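Local coordinates for telomerase reverse transcriptase (Candida tropicalis MYA-3404, PDB 6ZD1), which is a reverse transcriptase that probably lengthens chromosome ends by copying a template sequence within the RNA component of telomerase, at residues A[347-356]-A[472-480]; A[437-445]-A[455-466]. All blocks are in the same frame, centred on the assembly; numbering follows the deposited sequence.

Both contacts lie in the reverse transcriptase part, their centres about 15 Å apart. Contact 1 crosses two helices far apart in sequence; contact 2 falls between them along the chain and pairs the strands of a hairpin. Lys353 NZ forms a salt bridge with Glu440 OE1 (2.6 Å), Gln349 NE2 probably donates to Gly461 O (2.7 Å), and Phe472 CE2 packs on Ile439 CG1 (3.5 Å). Helix 349-359 thus meets helix 469-484 in contact 1, and Glu440 of helix 428-440 and Gly461 of the loop after the hairpin in contact 2. By sequence, strand 334-339 before helix 349-359 fits motif A and that loop motif B′, elements that frame the active site in reverse transcriptases.

Contact 1. Residues A[347-356]-A[472-480]; sequences LNQNALKESI and FCDILYSTM
Leu476 is central to this crossing, and its two methyls serve different parts of segment 347-356. CD2 meets Leu347 CD1 at 3.6 Å, the leucines reaching tip to tip, while CD1 approaches Ser355 OG to 3.2 Å and touches Ala351. Leu352 lies at about a right angle to Phe472, with CD1 3.4 Å from Phe472 O and CD2 against CB and the start of the ring. Ile356 CD1 reaches Phe472 CE1 at 3.7 Å. Long branched side chains thus fill the flanks, whereas small Ala351 and Ser355 let Leu476 come close.

The buried hydroxyl of Ser355 is satisfied within its own helix. Set beside the backbone N (chi1 -67°), OG donates to Ala351 O at 3.1 Å, and Ser355 N reaches the same oxygen from the opposite face. Thr479 bonds likewise, from OG1 to Ile475 O (2.8 Å), its CG2 facing Ser355. Asn348 N-caps helix 349-359, its OD1 accepting from Ala351 N at 2.6 Å.

The axes cross at 80°, 8.8 Å apart: two helices of the reverse transcriptase palm, one following strand 334-339 of the antiparallel sheet and the other preceding its strand 495-500. Leu352 and Phe472 both pack on Ile439 of helix 428-440. Ile475 meets Ser355 through CG2 and also touches helix 263-298, while Asp474, directed away, forms salt bridges with Arg296 of that helix and Arg499 of strand 495-500.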
loop_
_atom_site.group_PDB
_atom_site.type_symbol
_atom_site.label_atom_id
_atom_site.label_comp_id
_atom_site.label_asym_id
_atom_site.label_seq_id
_atom_site.Cartn_x
_atom_site.Cartn_y
_atom_site.Cartn_z
ATOM N N LEU A 347 -8.458 14.202 -15.057
ATOM C CA LEU A 347 -7.263 15.018 -15.244
ATOM C C LEU A 347 -7.104 15.406 -16.709
ATOM O O LEU A 347 -7.303 14.587 -17.610
ATOM C CB LEU A 347 -6.027 14.255 -14.767
ATOM C CG LEU A 347 -4.835 15.057 -14.247
ATOM C CD1 LEU A 347 -5.157 15.656 -12.885
ATOM C CD2 LEU A 347 -3.590 14.189 -14.170
ATOM N N ASN A 348 -6.779 16.677 -16.949
ATOM C CA ASN A 348 -6.640 17.191 -18.309
ATOM C C ASN A 348 -5.226 16.911 -18.807
ATOM O O ASN A 348 -4.256 17.497 -18.310
ATOM C CB ASN A 348 -6.955 18.684 -18.351
ATOM C CG ASN A 348 -7.015 19.228 -19.763
ATOM O OD1 ASN A 348 -5.984 19.487 -20.384
ATOM N ND2 ASN A 348 -8.225 19.411 -20.277
ATOM N N GLN A 349 -5.110 16.032 -19.806
ATOM C CA GLN A 349 -3.793 15.633 -20.294
ATOM C C GLN A 349 -3.037 16.818 -20.877
ATOM O O GLN A 349 -1.828 16.962 -20.656
ATOM C CB GLN A 349 -3.928 14.522 -21.334
ATOM C CG GLN A 349 -4.401 13.197 -20.762
ATOM C CD GLN A 349 -4.603 12.155 -21.837
ATOM O OE1 GLN A 349 -4.283 12.387 -23.004
ATOM N NE2 GLN A 349 -5.143 11.003 -21.457
ATOM N N ASN A 350 -3.729 17.680 -21.620
ATOM C CA ASN A 350 -3.051 18.823 -22.219
ATOM C C ASN A 350 -2.606 19.817 -21.153
ATOM O O ASN A 350 -1.469 20.302 -21.188
ATOM C CB ASN A 350 -3.960 19.485 -23.252
ATOM C CG ASN A 350 -4.092 18.658 -24.519
ATOM O OD1 ASN A 350 -3.201 17.879 -24.856
ATOM N ND2 ASN A 350 -5.203 18.824 -25.228
ATOM N N ALA A 351 -3.468 20.105 -20.175
ATOM C CA ALA A 351 -3.053 20.968 -19.075
ATOM C C ALA A 351 -1.891 20.348 -18.312
ATOM O O ALA A 351 -0.975 21.056 -17.881
ATOM C CB ALA A 351 -4.230 21.246 -18.141
ATOM N N LEU A 352 -1.898 19.021 -18.155
ATOM C CA LEU A 352 -0.784 18.362 -17.479
ATOM C C LEU A 352 0.507 18.530 -18.266
ATOM O O LEU A 352 1.561 18.819 -17.688
ATOM C CB LEU A 352 -1.094 16.878 -17.275
ATOM C CG LEU A 352 0.041 15.979 -16.770
ATOM C CD1 LEU A 352 0.568 16.444 -15.415
ATOM C CD2 LEU A 352 -0.425 14.533 -16.692
ATOM N N LYS A 353 0.438 18.394 -19.593
ATOM C CA LYS A 353 1.641 18.522 -20.409
ATOM C C LYS A 353 2.186 19.944 -20.364
ATOM O O LYS A 353 3.406 20.147 -20.370
ATOM C CB LYS A 353 1.355 18.080 -21.847
ATOM C CG LYS A 353 1.532 16.578 -22.054
ATOM C CD LYS A 353 1.068 16.112 -23.429
ATOM C CE LYS A 353 -0.450 16.051 -23.513
ATOM N NZ LYS A 353 -0.918 15.436 -24.789
ATOM N N GLU A 354 1.299 20.941 -20.316
ATOM C CA GLU A 354 1.752 22.320 -20.155
ATOM C C GLU A 354 2.397 22.538 -18.787
ATOM O O GLU A 354 3.424 23.218 -18.682
ATOM C CB GLU A 354 0.577 23.281 -20.353
ATOM C CG GLU A 354 -0.123 23.143 -21.706
ATOM C CD GLU A 354 -1.434 23.917 -21.784
ATOM O OE1 GLU A 354 -1.757 24.658 -20.827
ATOM O OE2 GLU A 354 -2.144 23.779 -22.806
ATOM N N SER A 355 1.825 21.950 -17.731
ATOM C CA SER A 355 2.412 22.085 -16.401
ATOM C C SER A 355 3.817 21.507 -16.359
ATOM O O SER A 355 4.725 22.097 -15.760
ATOM C CB SER A 355 1.537 21.393 -15.358
ATOM O OG SER A 355 0.293 22.052 -15.210
ATOM N N ILE A 356 4.011 20.341 -16.983
ATOM C CA ILE A 356 5.330 19.716 -17.003
ATOM C C ILE A 356 6.330 20.600 -17.737
ATOM O O ILE A 356 7.455 20.812 -17.267
ATOM C CB ILE A 356 5.238 18.313 -17.627
ATOM C CG1 ILE A 356 4.405 17.395 -16.726
ATOM C CG2 ILE A 356 6.623 17.745 -17.871
ATOM C CD1 ILE A 356 4.268 15.983 -17.252
ATOM N N PHE A 472 2.246 13.128 -11.545
ATOM C CA PHE A 472 1.543 13.923 -12.546
ATOM C C PHE A 472 0.468 14.775 -11.884
ATOM O O PHE A 472 0.461 16.004 -12.015
ATOM C CB PHE A 472 0.921 13.015 -13.610
ATOM C CG PHE A 472 1.894 12.517 -14.642
ATOM C CD1 PHE A 472 3.137 13.111 -14.788
ATOM C CD2 PHE A 472 1.555 11.460 -15.478
ATOM C CE1 PHE A 472 4.030 12.656 -15.743
ATOM C CE2 PHE A 472 2.447 10.999 -16.437
ATOM C CZ PHE A 472 3.683 11.599 -16.569
ATOM N N CYS A 473 -0.406 14.136 -11.102
ATOM C CA CYS A 473 -1.484 14.864 -10.441
ATOM C C CYS A 473 -0.934 15.903 -9.473
ATOM O O CYS A 473 -1.532 16.972 -9.305
ATOM C CB CYS A 473 -2.397 13.872 -9.717
ATOM S SG CYS A 473 -3.900 14.567 -9.008
ATOM N N ASP A 474 0.222 15.629 -8.867
ATOM C CA ASP A 474 0.837 16.591 -7.956
ATOM C C ASP A 474 1.374 17.800 -8.714
ATOM O O ASP A 474 1.197 18.943 -8.276
ATOM C CB ASP A 474 1.953 15.909 -7.165
ATOM C CG ASP A 474 2.359 16.687 -5.927
ATOM O OD1 ASP A 474 1.741 17.736 -5.640
ATOM O OD2 ASP A 474 3.301 16.243 -5.238
ATOM N N ILE A 475 2.027 17.566 -9.853
ATOM C CA ILE A 475 2.539 18.666 -10.668
ATOM C C ILE A 475 1.396 19.563 -11.128
ATOM O O ILE A 475 1.467 20.794 -11.026
ATOM C CB ILE A 475 3.339 18.124 -11.866
ATOM C CG1 ILE A 475 4.654 17.496 -11.407
ATOM C CG2 ILE A 475 3.608 19.227 -12.880
ATOM C CD1 ILE A 475 5.429 16.855 -12.539
ATOM N N LEU A 476 0.326 18.958 -11.652
ATOM C CA LEU A 476 -0.760 19.747 -12.226
ATOM C C LEU A 476 -1.491 20.552 -11.157
ATOM O O LEU A 476 -1.729 21.754 -11.326
ATOM C CB LEU A 476 -1.733 18.831 -12.977
ATOM C CG LEU A 476 -2.926 19.521 -13.650
ATOM C CD1 LEU A 476 -2.465 20.666 -14.535
ATOM C CD2 LEU A 476 -3.758 18.543 -14.458
ATOM N N TYR A 477 -1.846 19.911 -10.038
ATOM C CA TYR A 477 -2.599 20.620 -9.006
ATOM C C TYR A 477 -1.739 21.649 -8.277
ATOM O O TYR A 477 -2.255 22.687 -7.846
ATOM C CB TYR A 477 -3.217 19.628 -8.015
ATOM C CG TYR A 477 -4.521 19.001 -8.482
ATOM C CD1 TYR A 477 -4.983 19.174 -9.783
ATOM C CD2 TYR A 477 -5.298 18.247 -7.611
ATOM C CE1 TYR A 477 -6.178 18.602 -10.204
ATOM C CE2 TYR A 477 -6.491 17.672 -8.022
ATOM C CZ TYR A 477 -6.926 17.852 -9.317
ATOM O OH TYR A 477 -8.112 17.281 -9.722
ATOM N N SER A 478 -0.435 21.399 -8.133
ATOM C CA SER A 478 0.441 22.438 -7.596
ATOM C C SER A 478 0.492 23.636 -8.532
ATOM O O SER A 478 0.414 24.787 -8.086
ATOM C CB SER A 478 1.849 21.888 -7.361
ATOM O OG SER A 478 1.841 20.842 -6.402
ATOM N N THR A 479 0.631 23.378 -9.835
ATOM C CA THR A 479 0.586 24.446 -10.826
ATOM C C THR A 479 -0.761 25.155 -10.814
ATOM O O THR A 479 -0.826 26.386 -10.907
ATOM C CB THR A 479 0.874 23.873 -12.213
ATOM O OG1 THR A 479 2.165 23.249 -12.215
ATOM C CG2 THR A 479 0.845 24.969 -13.268
HETATM N N MSE A 480 -1.845 24.392 -10.716
HETATM C CA MSE A 480 -3.187 24.952 -10.698
HETATM C C MSE A 480 -3.402 25.855 -9.489
HETATM O O MSE A 480 -3.876 26.981 -9.627
HETATM C CB MSE A 480 -4.225 23.832 -10.698
HETATM C CG MSE A 480 -5.661 24.323 -10.668
HETATM SE SE MSE A 480 -6.949 22.886 -10.393
HETATM C CE MSE A 480 -6.388 22.306 -8.615
#

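Contact 2. Residues A[437-445]-A[455-466]; sequences SQIEDATCL and LFKRKQGVFQGF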
loop_
_atom_site.group_PDB
_atom_site.type_symbol
_atom_site.label_atom_id
_atom_site.label_comp_id
_atom_site.label_asym_id
_atom_site.label_seq_id
_atom_site.Cartn_x
_atom_site.Cartn_y
_atom_site.Cartn_z
ATOM N N SER A 437 4.910 9.989 -23.405
ATOM C CA SER A 437 4.606 8.602 -23.741
ATOM C C SER A 437 3.709 7.961 -22.686
ATOM O O SER A 437 2.768 7.234 -23.022
ATOM C CB SER A 437 5.899 7.806 -23.902
ATOM O OG SER A 437 5.623 6.434 -24.126
ATOM N N GLN A 438 3.977 8.228 -21.405
ATOM C CA GLN A 438 3.135 7.675 -20.348
ATOM C C GLN A 438 1.731 8.267 -20.391
ATOM O O GLN A 438 0.747 7.564 -20.134
ATOM C CB GLN A 438 3.774 7.922 -18.981
ATOM C CG GLN A 438 5.073 7.164 -18.744
ATOM C CD GLN A 438 4.850 5.733 -18.294
ATOM O OE1 GLN A 438 4.139 5.481 -17.321
ATOM N NE2 GLN A 438 5.463 4.787 -19.000
ATOM N N ILE A 439 1.616 9.557 -20.708
ATOM C CA ILE A 439 0.304 10.193 -20.752
ATOM C C ILE A 439 -0.476 9.727 -21.975
ATOM O O ILE A 439 -1.637 9.315 -21.872
ATOM C CB ILE A 439 0.449 11.725 -20.749
ATOM C CG1 ILE A 439 1.096 12.214 -19.455
ATOM C CG2 ILE A 439 -0.906 12.385 -20.955
ATOM C CD1 ILE A 439 1.689 13.602 -19.578
ATOM N N GLU A 440 0.155 9.771 -23.147
ATOM C CA GLU A 440 -0.573 9.617 -24.399
ATOM C C GLU A 440 -0.661 8.176 -24.886
ATOM O O GLU A 440 -1.572 7.859 -25.657
ATOM C CB GLU A 440 0.074 10.482 -25.486
ATOM C CG GLU A 440 0.229 11.943 -25.085
ATOM C CD GLU A 440 0.993 12.769 -26.106
ATOM O OE1 GLU A 440 0.731 13.991 -26.191
ATOM O OE2 GLU A 440 1.854 12.200 -26.816
ATOM N N ASP A 441 0.236 7.292 -24.447
ATOM C CA ASP A 441 0.277 5.927 -24.953
ATOM C C ASP A 441 -0.106 4.888 -23.909
ATOM O O ASP A 441 0.050 3.690 -24.163
ATOM C CB ASP A 441 1.665 5.600 -25.512
ATOM C CG ASP A 441 2.116 6.585 -26.572
ATOM O OD1 ASP A 441 3.126 7.280 -26.342
ATOM O OD2 ASP A 441 1.458 6.669 -27.631
ATOM N N ALA A 442 -0.598 5.304 -22.747
ATOM C CA ALA A 442 -1.015 4.343 -21.735
ATOM C C ALA A 442 -2.233 3.574 -22.231
ATOM O O ALA A 442 -3.246 4.175 -22.607
ATOM C CB ALA A 442 -1.319 5.050 -20.416
ATOM N N THR A 443 -2.124 2.249 -22.262
ATOM C CA THR A 443 -3.215 1.373 -22.662
ATOM C C THR A 443 -3.434 0.319 -21.586
ATOM O O THR A 443 -2.537 0.011 -20.796
ATOM C CB THR A 443 -2.940 0.688 -24.012
ATOM O OG1 THR A 443 -1.738 -0.087 -23.927
ATOM C CG2 THR A 443 -2.798 1.720 -25.119
ATOM N N CYS A 444 -4.644 -0.238 -21.564
ATOM C CA CYS A 444 -5.002 -1.280 -20.615
ATOM C C CYS A 444 -5.649 -2.448 -21.345
ATOM O O CYS A 444 -6.238 -2.289 -22.419
ATOM C CB CYS A 444 -5.948 -0.769 -19.514
ATOM S SG CYS A 444 -7.653 -0.501 -20.028
ATOM N N LEU A 445 -5.501 -3.631 -20.760
ATOM C CA LEU A 445 -6.102 -4.853 -21.272
ATOM C C LEU A 445 -7.354 -5.167 -20.465
ATOM O O LEU A 445 -7.348 -5.056 -19.234
ATOM C CB LEU A 445 -5.120 -6.023 -21.199
ATOM C CG LEU A 445 -3.977 -6.059 -22.214
ATOM C CD1 LEU A 445 -2.870 -5.069 -21.870
ATOM C CD2 LEU A 445 -3.425 -7.468 -22.322
ATOM N N LEU A 455 -7.465 -4.341 -26.150
ATOM C CA LEU A 455 -6.714 -3.210 -25.614
ATOM C C LEU A 455 -7.529 -1.925 -25.703
ATOM O O LEU A 455 -8.169 -1.654 -26.724
ATOM C CB LEU A 455 -5.397 -3.013 -26.365
ATOM C CG LEU A 455 -4.159 -3.672 -25.766
ATOM C CD1 LEU A 455 -4.296 -5.185 -25.796
ATOM C CD2 LEU A 455 -2.916 -3.219 -26.508
ATOM N N PHE A 456 -7.472 -1.121 -24.641
ATOM C CA PHE A 456 -8.202 0.136 -24.562
ATOM C C PHE A 456 -7.273 1.267 -24.140
ATOM O O PHE A 456 -6.325 1.065 -23.379
ATOM C CB PHE A 456 -9.371 0.043 -23.576
ATOM C CG PHE A 456 -10.553 -0.719 -24.103
ATOM C CD1 PHE A 456 -10.516 -2.101 -24.214
ATOM C CD2 PHE A 456 -11.707 -0.054 -24.477
ATOM C CE1 PHE A 456 -11.606 -2.801 -24.700
ATOM C CE2 PHE A 456 -12.800 -0.747 -24.958
ATOM C CZ PHE A 456 -12.749 -2.124 -25.069
ATOM N N LYS A 457 -7.556 2.462 -24.651
ATOM C CA LYS A 457 -6.852 3.682 -24.288
ATOM C C LYS A 457 -7.835 4.653 -23.640
ATOM O O LYS A 457 -9.050 4.550 -23.823
ATOM C CB LYS A 457 -6.192 4.323 -25.521
ATOM C CG LYS A 457 -5.162 5.403 -25.212
ATOM C CD LYS A 457 -4.644 6.052 -26.490
ATOM C CE LYS A 457 -3.844 5.069 -27.331
ATOM N NZ LYS A 457 -2.581 4.654 -26.657
ATOM N N ARG A 458 -7.300 5.603 -22.878
ATOM C CA ARG A 458 -8.137 6.579 -22.193
ATOM C C ARG A 458 -8.515 7.718 -23.130
ATOM O O ARG A 458 -7.668 8.240 -23.861
ATOM C CB ARG A 458 -7.415 7.134 -20.968
ATOM C CG ARG A 458 -7.169 6.113 -19.885
ATOM C CD ARG A 458 -6.916 6.798 -18.560
ATOM N NE ARG A 458 -8.053 7.625 -18.168
ATOM C CZ ARG A 458 -9.107 7.172 -17.495
ATOM N NH1 ARG A 458 -9.167 5.898 -17.137
ATOM N NH2 ARG A 458 -10.102 7.990 -17.181
ATOM N N LYS A 459 -9.800 8.083 -23.130
ATOM C CA LYS A 459 -10.220 9.301 -23.817
ATOM C C LYS A 459 -9.626 10.536 -23.151
ATOM O O LYS A 459 -9.196 11.476 -23.833
ATOM C CB LYS A 459 -11.746 9.395 -23.844
ATOM C CG LYS A 459 -12.438 8.254 -24.574
ATOM C CD LYS A 459 -13.946 8.289 -24.358
ATOM C CE LYS A 459 -14.549 9.620 -24.787
ATOM N NZ LYS A 459 -16.023 9.663 -24.555
ATOM N N GLN A 460 -9.612 10.554 -21.822
ATOM C CA GLN A 460 -9.095 11.674 -21.049
ATOM C C GLN A 460 -8.671 11.143 -19.687
ATOM O O GLN A 460 -9.204 10.140 -19.209
ATOM C CB GLN A 460 -10.151 12.782 -20.914
ATOM C CG GLN A 460 -9.756 13.988 -20.080
ATOM C CD GLN A 460 -8.614 14.785 -20.681
ATOM O OE1 GLN A 460 -7.453 14.385 -20.595
ATOM N NE2 GLN A 460 -8.937 15.926 -21.286
ATOM N N GLY A 461 -7.704 11.814 -19.079
ATOM C CA GLY A 461 -7.241 11.440 -17.760
ATOM C C GLY A 461 -5.984 10.596 -17.804
ATOM O O GLY A 461 -5.356 10.387 -18.845
ATOM N N VAL A 462 -5.631 10.085 -16.632
ATOM C CA VAL A 462 -4.431 9.282 -16.452
ATOM C C VAL A 462 -4.802 8.061 -15.627
ATOM O O VAL A 462 -5.613 8.151 -14.697
ATOM C CB VAL A 462 -3.300 10.092 -15.781
ATOM C CG1 VAL A 462 -2.181 9.185 -15.304
ATOM C CG2 VAL A 462 -2.754 11.129 -16.751
ATOM N N PHE A 463 -4.231 6.916 -15.986
ATOM C CA PHE A 463 -4.508 5.691 -15.254
ATOM C C PHE A 463 -3.822 5.726 -13.901
ATOM O O PHE A 463 -2.615 5.968 -13.811
ATOM C CB PHE A 463 -4.026 4.480 -16.045
ATOM C CG PHE A 463 -5.044 3.931 -16.988
ATOM C CD1 PHE A 463 -6.359 3.777 -16.589
ATOM C CD2 PHE A 463 -4.688 3.568 -18.275
ATOM C CE1 PHE A 463 -7.302 3.264 -17.456
ATOM C CE2 PHE A 463 -5.624 3.056 -19.147
ATOM C CZ PHE A 463 -6.934 2.903 -18.737
ATOM N N GLN A 464 -4.589 5.475 -12.848
ATOM C CA GLN A 464 -3.997 5.275 -11.537
ATOM C C GLN A 464 -3.313 3.915 -11.506
ATOM O O GLN A 464 -3.885 2.912 -11.943
ATOM C CB GLN A 464 -5.069 5.370 -10.456
ATOM C CG GLN A 464 -4.521 5.491 -9.053
ATOM C CD GLN A 464 -5.621 5.647 -8.027
ATOM O OE1 GLN A 464 -6.706 6.144 -8.337
ATOM N NE2 GLN A 464 -5.355 5.213 -6.800
ATOM N N GLY A 465 -2.085 3.881 -11.001
ATOM C CA GLY A 465 -1.297 2.661 -10.969
ATOM C C GLY A 465 -0.039 2.687 -11.811
ATOM O O GLY A 465 0.787 1.770 -11.685
ATOM N N PHE A 466 0.140 3.672 -12.688
ATOM C CA PHE A 466 1.391 3.816 -13.413
ATOM C C PHE A 466 2.405 4.604 -12.589
ATOM O O PHE A 466 2.071 5.277 -11.608
ATOM C CB PHE A 466 1.161 4.497 -14.761
ATOM C CG PHE A 466 0.662 3.570 -15.827
ATOM C CD1 PHE A 466 1.553 2.868 -16.620
ATOM C CD2 PHE A 466 -0.693 3.389 -16.026
ATOM C CE1 PHE A 466 1.099 2.006 -17.598
ATOM C CE2 PHE A 466 -1.154 2.530 -17.005
ATOM C CZ PHE A 466 -0.257 1.838 -17.792
#
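Cys444 and Phe456 form an antiparallel hydrogen-bonded pair: Cys444 N donates to Phe456 O and Phe456 N to Cys444 O, each 2.8 Å and nearly straight (164° and 163°). On their far sides Thr443 and Leu445 bond through their backbones to Thr230 and Gly232, and Lys457 to Val218. Cys444 SG touches Phe463 CZ at 3.7 Å, a sulfur-aromatic contact oblique to the ring. Compact Ala442 fits between two rings, its CB over one face of Phe466 and at the edge of Phe463.

Lys457 leaves the strand extended, then turns at chi3 and chi4 (both -66°), which brings NZ 3.5 Å from Glu440 O and 4.6 Å from Asp441 OD2, where opposite charges probably attract. The Glu440 carboxylate pairs with Lys353, and Thr443 OG1 bonds to Asn231. Arg458 grips Gln460 O side-on through NE (3.0 Å) and NH2 (3.1 Å), and also reaches Asp345 and Tyr212. Gln460 OE1 accepts from Gly461 N and Gln349 N.

Gly461 and Gly465 have positive phi angles that glycine adopts easily; Gly465 is third in a type II turn. The strands form a beta hairpin between strands 217-220 and 231-237, and the following Gln-Gly loop is consistent with motif B′ of telomerase reverse transcriptases.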